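Side-chain contacts in nisin leader peptide-processing serine protease NisP (Lactococcus lactis subsp. lactis, PDB 4MZD), which probably acts as a subtilisin-like serine endopeptidase that removes the leader peptide from the precursor of the lantibiotic nisin: residues Y77-N81 with G82-A86; Y208-S212 with G213-D217. All blocks are in the same frame, centred on the assembly; numbering follows the deposited sequence. Where two conformers were deposited one is given.

Both contacts are local and lie on opposite sides of the chain's centre, their own centres 44 Å apart and their nearest atoms about 22 Å apart, and neither is close to the predicted catalytic residues. Interaction 1 joins two short helices near the start of the modelled chain through a turn, whereas interaction 2 folds back the loop that follows the sheet strand 200-210. Each is partly buried, with two enclosed residues: Thr-79 and Ser-84 in the first, Met-210 and Tyr-215 in the second. Their chemistry differs accordingly. Residues 77-86 are bound across the turn mainly by hydrogen bonds, while residues 208-217 meet through a methionine lying on a tyrosine face, with no hydrogen bond between the two halves.

Interaction 1 (Y77-N81 with G82-A86); sequences YVTNN and GESYA
Thr-79 and Gly-82 meet at the heart of a helix-to-helix turn, where the Gly-82 amide points its N-H at the threonine hydroxyl, N to OG1 2.9 Å. A chi1 of 63° sets OG1 between the threonine's own backbone N and carbonyl carbon, and there it also hydrogen-bonds Met-75 O, one turn back in helix 73-79. The same hydroxyl thus ties helix 73-79 to the turn.

The enclosed part of the contact is crowded around Thr-79. Ser-84 OG lies alongside it, 3.1 Å from Thr-79 CB and close to the methyl CG2 as well. That methyl approaches the Tyr-85 ring obliquely at its hydroxyl end, with CG2 3.7 Å from OH, while the phenol itself hydrogen-bonds Gly-163 O. The backbone adds a hydrogen bond from Ser-84 N to Thr-79 O, 3.1 Å long. From helix 397-402, Ile-397 touches Ser-84, and Val-398 touches Ser-84 and reaches on to Asn-80 and Glu-83.

Toward solvent the grip slackens. Asn-80 and Glu-83 run side by side, pointing the same way, and their ends share only a weak hydrogen bond, 3.3 Å from ND2 to OE1, with the amide and carboxylate planes 31° apart. Asn-80 was deposited in two conformers, which makes this link doubtful as a permanent one. The backbone bond from Glu-83 N to Asn-80 O, 3.2 Å long, closes a type I' turn with Asn-81 and Gly-82 at its centre.

Gly-82 adopts a phi of 94°, at which a beta carbon would jam against the preceding carbonyl oxygen. The chemistry therefore implies a direction change fixed chiefly by backbone amides and one threonine hydroxyl that takes part in two hydrogen bonds, with the more exposed Asn-80/Glu-83 pair probably adding little, since its hydrogen bond is weak.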
loop_
_atom_site.group_PDB
_atom_site.type_symbol
_atom_site.label_atom_id
_atom_site.label_comp_id
_atom_site.label_asym_id
_atom_site.label_seq_id
_atom_site.Cartn_x
_atom_site.Cartn_y
_atom_site.Cartn_z
ATOM N N TYR A 77 -7.446 13.099 9.819
ATOM C CA TYR A 77 -6.450 12.715 10.809
ATOM C C TYR A 77 -5.023 13.080 10.370
ATOM O O TYR A 77 -4.234 13.608 11.151
ATOM C CB TYR A 77 -6.556 11.216 11.098
ATOM C CG TYR A 77 -5.717 10.755 12.260
ATOM C CD1 TYR A 77 -6.257 10.662 13.534
ATOM C CD2 TYR A 77 -4.384 10.402 12.083
ATOM C CE1 TYR A 77 -5.487 10.233 14.601
ATOM C CE2 TYR A 77 -3.612 9.977 13.137
ATOM C CZ TYR A 77 -4.168 9.894 14.396
ATOM O OH TYR A 77 -3.388 9.471 15.449
ATOM N N VAL A 78 -4.686 12.802 9.118
ATOM C CA VAL A 78 -3.311 13.021 8.661
ATOM C C VAL A 78 -3.035 14.413 8.083
ATOM O O VAL A 78 -1.869 14.788 7.911
ATOM C CB VAL A 78 -2.843 11.943 7.651
ATOM C CG1 VAL A 78 -2.859 10.568 8.298
ATOM C CG2 VAL A 78 -3.695 11.959 6.389
ATOM N N THR A 79 -4.098 15.173 7.800
ATOM C CA THR A 79 -3.974 16.507 7.208
ATOM C C THR A 79 -4.251 17.646 8.194
ATOM O O THR A 79 -4.244 18.806 7.797
ATOM C CB THR A 79 -4.969 16.707 6.035
ATOM O OG1 THR A 79 -6.312 16.624 6.534
ATOM C CG2 THR A 79 -4.745 15.697 4.913
ATOM N N ASN A 80 -4.489 17.309 9.459
ATOM C CA ASN A 80 -4.963 18.282 10.439
ATOM C C ASN A 80 -6.240 18.943 9.945
ATOM O O ASN A 80 -6.319 20.167 9.805
ATOM C CB ASN A 80 -3.903 19.336 10.751
ATOM C CG ASN A 80 -2.785 18.792 11.602
ATOM O OD1 ASN A 80 -2.841 17.650 12.063
ATOM N ND2 ASN A 80 -1.765 19.609 11.828
ATOM N N ASN A 81 -7.234 18.106 9.673
ATOM C CA ASN A 81 -8.525 18.566 9.181
ATOM C C ASN A 81 -8.393 19.567 8.038
ATOM O O ASN A 81 -8.998 20.644 8.038
ATOM C CB ASN A 81 -9.411 19.109 10.309
ATOM C CG ASN A 81 -10.881 19.079 9.945
ATOM O OD1 ASN A 81 -11.243 18.716 8.823
ATOM N ND2 ASN A 81 -11.741 19.446 10.891
ATOM N N GLY A 82 -7.584 19.186 7.059
ATOM C CA GLY A 82 -7.463 19.930 5.822
ATOM C C GLY A 82 -6.344 20.950 5.760
ATOM O O GLY A 82 -6.081 21.497 4.696
ATOM N N GLU A 83 -5.674 21.207 6.881
ATOM C CA GLU A 83 -4.626 22.219 6.896
ATOM C C GLU A 83 -3.556 21.968 5.841
ATOM O O GLU A 83 -3.078 22.903 5.202
ATOM C CB GLU A 83 -3.953 22.310 8.269
ATOM C CG GLU A 83 -2.882 23.401 8.307
ATOM C CD GLU A 83 -2.071 23.437 9.588
ATOM O OE1 GLU A 83 -2.313 22.599 10.480
ATOM O OE2 GLU A 83 -1.184 24.314 9.697
ATOM N N SER A 84 -3.154 20.714 5.667
ATOM C CA SER A 84 -2.008 20.440 4.812
ATOM C C SER A 84 -2.237 20.846 3.356
ATOM O O SER A 84 -1.292 21.218 2.661
ATOM C CB SER A 84 -1.592 18.971 4.904
ATOM O OG SER A 84 -2.637 18.119 4.482
ATOM N N TYR A 85 -3.481 20.772 2.891
ATOM C CA TYR A 85 -3.777 21.079 1.495
ATOM C C TYR A 85 -3.387 22.500 1.130
ATOM O O TYR A 85 -2.911 22.748 0.028
ATOM C CB TYR A 85 -5.254 20.866 1.188
ATOM C CG TYR A 85 -5.718 19.451 1.389
ATOM C CD1 TYR A 85 -5.000 18.382 0.870
ATOM C CD2 TYR A 85 -6.874 19.185 2.105
ATOM C CE1 TYR A 85 -5.424 17.085 1.059
ATOM C CE2 TYR A 85 -7.311 17.895 2.290
ATOM C CZ TYR A 85 -6.587 16.847 1.761
ATOM O OH TYR A 85 -7.026 15.560 1.958
ATOM N N ALA A 86 -3.606 23.432 2.051
ATOM C CA ALA A 86 -3.326 24.836 1.795
ATOM C C ALA A 86 -1.834 25.141 1.825
ATOM O O ALA A 86 -1.403 26.188 1.351
ATOM C CB ALA A 86 -4.064 25.714 2.794
#

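Interaction 2 (Y208-S212 with G213-D217); sequences YLMIS and GSYDD
Met-210 places its terminal methyl over the centre of one face of the Tyr-215 ring, five residues further on. CE sits 4.0 Å from the ring centroid and only 7° off the normal, an almost vertical CH-pi approach. The sulfur follows above the same face but farther off, SD to centroid 4.9 Å, so the ring is met chiefly by the methyl. At the backbone end of the side chain, Met-210 CB touches the phenol group, 3.4 Å from Tyr-215 OH. The methionine consequently spans the ring from its hydroxyl to its centre.

Its shape explains this reach. The side chain leaves extended, with CG anti to the backbone N, and then bends at chi3 (76°), which swings CE over the ring and against the backbone of Ser-214, 3.6 Å from its N. Ile-260 of helix 256-264 and Val-275 of strand 275-278 also touch the methionine.

A second shell fixes the tyrosine. Its OH hydrogen-bonds Asp-221 OD2 and Arg-267 NH1, and the same carboxylate oxygen accepts a bond from Met-210 N. One aspartate oxygen therefore links the end of strand 200-210 to the ring that packs on it. The intervening bend is held from outside as well: Ser-212 OG bonds to Lys-274 N, and Gly-213 O to Asn-220 ND2. Gly-213 itself turns the chain with a phi of 71°, a value that favours glycine.

Overall this is a Met-aromatic contact within the connection from strand 200-210 to helix 222-238, part of the crossover leading to the parallel neighbour 241-245, as belongs to the alpha/beta architecture of the subtilisin fold.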
loop_
_atom_site.group_PDB
_atom_site.type_symbol
_atom_site.label_atom_id
_atom_site.label_comp_id
_atom_site.label_asym_id
_atom_site.label_seq_id
_atom_site.Cartn_x
_atom_site.Cartn_y
_atom_site.Cartn_z
ATOM N N TYR A 208 4.185 -13.444 2.695
ATOM C CA TYR A 208 5.172 -13.911 3.661
ATOM C C TYR A 208 6.131 -14.895 3.007
ATOM O O TYR A 208 5.709 -15.836 2.315
ATOM C CB TYR A 208 4.501 -14.557 4.883
ATOM C CG TYR A 208 3.544 -13.611 5.555
ATOM C CD1 TYR A 208 4.005 -12.459 6.178
ATOM C CD2 TYR A 208 2.179 -13.841 5.529
ATOM C CE1 TYR A 208 3.133 -11.560 6.758
ATOM C CE2 TYR A 208 1.295 -12.947 6.113
ATOM C CZ TYR A 208 1.782 -11.811 6.727
ATOM O OH TYR A 208 0.922 -10.908 7.307
ATOM N N LEU A 209 7.422 -14.668 3.235
ATOM C CA LEU A 209 8.480 -15.524 2.709
ATOM C C LEU A 209 9.258 -16.128 3.871
ATOM O O LEU A 209 9.662 -15.408 4.785
ATOM C CB LEU A 209 9.437 -14.700 1.849
ATOM C CG LEU A 209 8.818 -13.978 0.647
ATOM C CD1 LEU A 209 9.856 -13.121 -0.048
ATOM C CD2 LEU A 209 8.208 -14.969 -0.332
ATOM N N MET A 210 9.468 -17.444 3.836
ATOM C CA MET A 210 10.354 -18.091 4.800
ATOM C C MET A 210 11.689 -18.251 4.090
ATOM O O MET A 210 11.802 -19.029 3.139
ATOM C CB MET A 210 9.789 -19.442 5.254
ATOM C CG MET A 210 10.446 -19.992 6.538
ATOM S SD MET A 210 9.752 -21.581 7.210
ATOM C CE MET A 210 10.487 -22.750 6.044
ATOM N N ILE A 211 12.688 -17.491 4.529
ATOM C CA ILE A 211 13.912 -17.335 3.746
ATOM C C ILE A 211 15.081 -18.175 4.255
ATOM O O ILE A 211 16.170 -18.128 3.690
ATOM C CB ILE A 211 14.331 -15.852 3.612
ATOM C CG1 ILE A 211 14.645 -15.232 4.978
ATOM C CG2 ILE A 211 13.241 -15.071 2.914
ATOM C CD1 ILE A 211 15.324 -13.871 4.889
ATOM N N SER A 212 14.852 -18.934 5.323
ATOM C CA SER A 212 15.802 -19.949 5.777
ATOM C C SER A 212 14.979 -21.151 6.222
ATOM O O SER A 212 13.751 -21.126 6.134
ATOM C CB SER A 212 16.702 -19.419 6.902
ATOM O OG SER A 212 15.974 -19.126 8.078
ATOM N N GLY A 213 15.637 -22.209 6.683
ATOM C CA GLY A 213 14.911 -23.417 7.019
ATOM C C GLY A 213 14.405 -24.113 5.771
ATOM O O GLY A 213 14.924 -23.905 4.672
ATOM N N SER A 214 13.389 -24.951 5.932
ATOM C CA SER A 214 12.890 -25.727 4.805
ATOM C C SER A 214 11.442 -26.144 4.962
ATOM O O SER A 214 10.967 -26.417 6.067
ATOM C CB SER A 214 13.754 -26.970 4.584
ATOM O OG SER A 214 13.727 -27.806 5.725
ATOM N N TYR A 215 10.745 -26.182 3.834
ATOM C CA TYR A 215 9.442 -26.817 3.767
ATOM C C TYR A 215 9.643 -28.317 3.547
ATOM O O TYR A 215 10.775 -28.791 3.429
ATOM C CB TYR A 215 8.631 -26.222 2.626
ATOM C CG TYR A 215 8.317 -24.753 2.798
ATOM C CD1 TYR A 215 7.269 -24.345 3.604
ATOM C CD2 TYR A 215 9.064 -23.780 2.147
ATOM C CE1 TYR A 215 6.966 -23.012 3.762
ATOM C CE2 TYR A 215 8.771 -22.436 2.300
ATOM C CZ TYR A 215 7.713 -22.055 3.109
ATOM O OH TYR A 215 7.369 -20.722 3.268
ATOM N N ASP A 216 8.548 -29.067 3.488
ATOM C CA ASP A 216 8.634 -30.512 3.294
ATOM C C ASP A 216 9.435 -30.875 2.046
ATOM O O ASP A 216 10.069 -31.928 1.999
ATOM C CB ASP A 216 7.240 -31.145 3.232
ATOM C CG ASP A 216 6.609 -31.307 4.603
ATOM O OD1 ASP A 216 7.308 -31.089 5.616
ATOM O OD2 ASP A 216 5.415 -31.672 4.670
ATOM N N ASP A 217 9.412 -30.010 1.035
ATOM C CA ASP A 217 10.105 -30.308 -0.217
ATOM C C ASP A 217 11.599 -29.988 -0.166
ATOM O O ASP A 217 12.307 -30.152 -1.157
ATOM C CB ASP A 217 9.435 -29.621 -1.420
ATOM C CG ASP A 217 9.563 -28.103 -1.391
ATOM O OD1 ASP A 217 10.285 -27.561 -0.528
ATOM O OD2 ASP A 217 8.940 -27.446 -2.253
#